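Secretion protein Snm4 (PDB 7B7J) is probably a component of the mycobacterial ESX-5 type VII secretion pore complex, represented here by its cytosolic ubiquitin-like domain. Local coordinates at residues A[85-89]-A[90-94]. Sequence-based numbering, arbitrary orientation.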
ATOM      1  N   PRO A  85       4.889   8.976   5.520  1.00 32.54           N
ATOM      2  CA  PRO A  85       5.458   7.739   6.036  1.00 34.17           C
ATOM      3  C   PRO A  85       5.384   7.727   7.554  1.00 36.82           C
ATOM      4  O   PRO A  85       5.316   6.589   8.145  1.00 33.90           O
ATOM      5  CB  PRO A  85       6.905   7.752   5.558  1.00 38.40           C
ATOM      6  CG  PRO A  85       7.120   9.232   5.389  1.00 46.53           C
ATOM      7  CD  PRO A  85       5.877   9.751   4.711  1.00 35.85           C
ATOM      8  N   ASN A  86       5.528   8.894   8.125  1.00 35.63           N
ATOM      9  CA  ASN A  86       5.702   8.985   9.605  1.00 38.42           C
ATOM     10  C   ASN A  86       4.341   9.011  10.383  1.00 40.05           C
ATOM     11  O   ASN A  86       4.350   8.994  11.577  1.00 38.57           O
ATOM     12  CB  ASN A  86       6.444  10.245   9.995  1.00 42.68           C
ATOM     13  CG  ASN A  86       5.810  11.491   9.342  1.00 51.00           C
ATOM     14  OD1 ASN A  86       5.576  11.647   8.092  1.00 45.20           O
ATOM     15  ND2 ASN A  86       5.637  12.510  10.201  1.00 57.89           N
ATOM     16  N   LEU A  87       3.237   8.955   9.764  1.00 32.75           N
ATOM     17  CA  LEU A  87       1.913   8.971  10.418  1.00 28.98           C
ATOM     18  C   LEU A  87       1.194   7.685  10.109  1.00 29.52           C
ATOM     19  O   LEU A  87       1.454   6.930   9.082  1.00 28.97           O
ATOM     20  CB  LEU A  87       1.162  10.185   9.874  1.00 36.79           C
ATOM     21  CG  LEU A  87       1.665  11.590  10.140  1.00 36.19           C
ATOM     22  CD1 LEU A  87       0.657  12.483   9.496  1.00 37.01           C
ATOM     23  CD2 LEU A  87       1.752  11.870  11.596  1.00 41.61           C
ATOM     24  N   SER A  88       0.300   7.357  11.036  1.00 29.77           N
ATOM     25  CA  SER A  88      -0.637   6.212  10.936  1.00 29.48           C
ATOM     26  C   SER A  88      -1.708   6.416   9.831  1.00 29.05           C
ATOM     27  O   SER A  88      -2.052   7.545   9.484  1.00 29.94           O
ATOM     28  CB  SER A  88      -1.187   5.689  12.286  1.00 30.78           C
ATOM     29  OG  SER A  88      -2.129   6.693  12.705  1.00 32.07           O
ATOM     30  N   LEU A  89      -2.388   5.276   9.529  1.00 27.85           N
ATOM     31  CA  LEU A  89      -3.645   5.355   8.790  1.00 24.63           C
ATOM     32  C   LEU A  89      -4.626   6.288   9.517  1.00 27.48           C
ATOM     33  O   LEU A  89      -5.265   7.142   8.884  1.00 28.83           O
ATOM     34  CB  LEU A  89      -4.232   3.979   8.652  1.00 25.74           C
ATOM     35  CG  LEU A  89      -3.439   3.041   7.762  1.00 25.83           C
ATOM     36  CD1 LEU A  89      -3.856   1.537   7.929  1.00 28.16           C
ATOM     37  CD2 LEU A  89      -3.436   3.441   6.287  1.00 28.25           C
ATOM     38  N   THR A  90      -4.850   5.999  10.801  1.00 29.29           N
ATOM     39  CA  THR A  90      -5.851   6.814  11.563  1.00 32.27           C
ATOM     40  C   THR A  90      -5.491   8.301  11.473  1.00 33.84           C
ATOM     41  O   THR A  90      -6.442   9.140  11.275  1.00 32.41           O
ATOM     42  CB  THR A  90      -5.951   6.326  13.013  1.00 33.68           C
ATOM     43  OG1 THR A  90      -6.332   4.961  12.846  1.00 35.30           O
ATOM     44  CG2 THR A  90      -6.827   7.116  13.954  1.00 37.36           C
ATOM     45  N   GLU A  91      -4.251   8.614  11.724  1.00 32.31           N
ATOM     46  CA  GLU A  91      -3.854  10.064  11.744  1.00 36.21           C
ATOM     47  C   GLU A  91      -4.061  10.688  10.405  1.00 35.00           C
ATOM     48  O   GLU A  91      -4.230  11.953  10.384  1.00 34.93           O
ATOM     49  CB  GLU A  91      -2.403  10.109  12.101  1.00 36.37           C
ATOM     50  CG  GLU A  91      -2.129   9.923  13.601  1.00 37.39           C
ATOM     51  CD  GLU A  91      -0.645   9.796  13.975  1.00 44.84           C
ATOM     52  OE1 GLU A  91       0.159   9.163  13.275  1.00 36.61           O
ATOM     53  OE2 GLU A  91      -0.260  10.191  15.070  1.00 47.48           O
ATOM     54  N   GLN A  92      -4.094   9.955   9.290  1.00 30.49           N
ATOM     55  CA  GLN A  92      -4.206  10.457   7.929  1.00 32.63           C
ATOM     56  C   GLN A  92      -5.649  10.299   7.492  1.00 30.31           C
ATOM     57  O   GLN A  92      -5.884  10.347   6.271  1.00 32.80           O
ATOM     58  CB  GLN A  92      -3.158   9.806   7.004  1.00 30.80           C
ATOM     59  CG  GLN A  92      -1.810  10.174   7.532  1.00 33.64           C
ATOM     60  CD  GLN A  92      -0.777   9.640   6.610  1.00 34.86           C
ATOM     61  OE1 GLN A  92      -0.425  10.366   5.637  1.00 34.52           O
ATOM     62  NE2 GLN A  92      -0.148   8.543   6.952  1.00 30.94           N
ATOM     63  N   GLU A  93      -6.542   9.877   8.327  1.00 31.17           N
ATOM     64  CA  GLU A  93      -8.004   9.726   8.052  1.00 31.57           C
ATOM     65  C   GLU A  93      -8.220   8.704   6.988  1.00 32.73           C
ATOM     66  O   GLU A  93      -9.118   8.790   6.136  1.00 33.47           O
ATOM     67  CB  GLU A  93      -8.574  11.034   7.581  1.00 34.88           C
ATOM     68  CG  GLU A  93      -8.564  12.117   8.587  1.00 41.39           C
ATOM     69  CD  GLU A  93      -9.242  13.386   8.053  1.00 54.41           C
ATOM     70  OE1 GLU A  93     -10.280  13.746   8.564  1.00 54.56           O
ATOM     71  OE2 GLU A  93      -8.789  13.982   7.022  1.00 58.57           O
ATOM     72  N   VAL A  94      -7.537   7.566   7.076  1.00 28.03           N
ATOM     73  CA  VAL A  94      -7.814   6.413   6.233  1.00 26.53           C
ATOM     74  C   VAL A  94      -8.556   5.429   7.153  1.00 27.67           C
ATOM     75  O   VAL A  94      -8.051   4.967   8.187  1.00 28.61           O
ATOM     76  CB  VAL A  94      -6.531   5.715   5.716  1.00 27.38           C
ATOM     77  CG1 VAL A  94      -6.881   4.515   4.807  1.00 30.92           C
ATOM     78  CG2 VAL A  94      -5.666   6.754   5.018  1.00 27.95           C
TER
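Between Ser88 and Val94 the backbone closes into a tight turn, with the CA atoms of Ser88 and Glu91 only 5.1 Å apart and positive phi and psi at Glu93 reversing the chain at its far end. Ser88 and Glu91 lock the start of the turn by reciprocal bonds. With chi1 at 73°, the serine hydroxyl sits between its own backbone N and carbonyl carbon, and OG accepts from Glu91 N at 3.0 Å. In return, the Glu91 side chain reaches back, extended beyond CG, and its OE1 accepts from Ser88 N through the anti lone pair at 2.9 Å, in a nearly straight bond. The Glu91 side chain crosses that of Leu87 at about a right angle, with OE1 3.6 Å from CD2.

On another side of the turn, Gln92, extended beyond CG, crosses Leu87 at a slant, its CG 3.9 Å from Leu87 CD1. Its amide nitrogen makes a weak bond to Ser88 O, while OE1 accepts from the backbone N of Arg84, so both ends of the amide help fix its rotation. Leu89 O, just after Ser88, receives two donors from opposite faces of its carbonyl plane: Gln92 N at 3.1 Å, well above the plane, and, from the exit of the turn, Val94 N at 2.9 Å, closer to it. Beside this bond the two side chains meet, Leu89 CD2 3.9 Å from Val94 CB. Leu89 also rests on Ile42 and Met45 of helix 42-60, and Thr90 OG1 is bonded to Ala38 O.

The Ser88-Glu91 bonds have the reciprocal pattern of a capping box. At the exit, Val94 N to Leu89 O, Glu93 N to Thr90 O, positive phi at Glu93 and the Leu89-Val94 apolar pair form a Schellman motif, in the loop joining strands 70-76 and 99-107 of the ubiquitin-like fold.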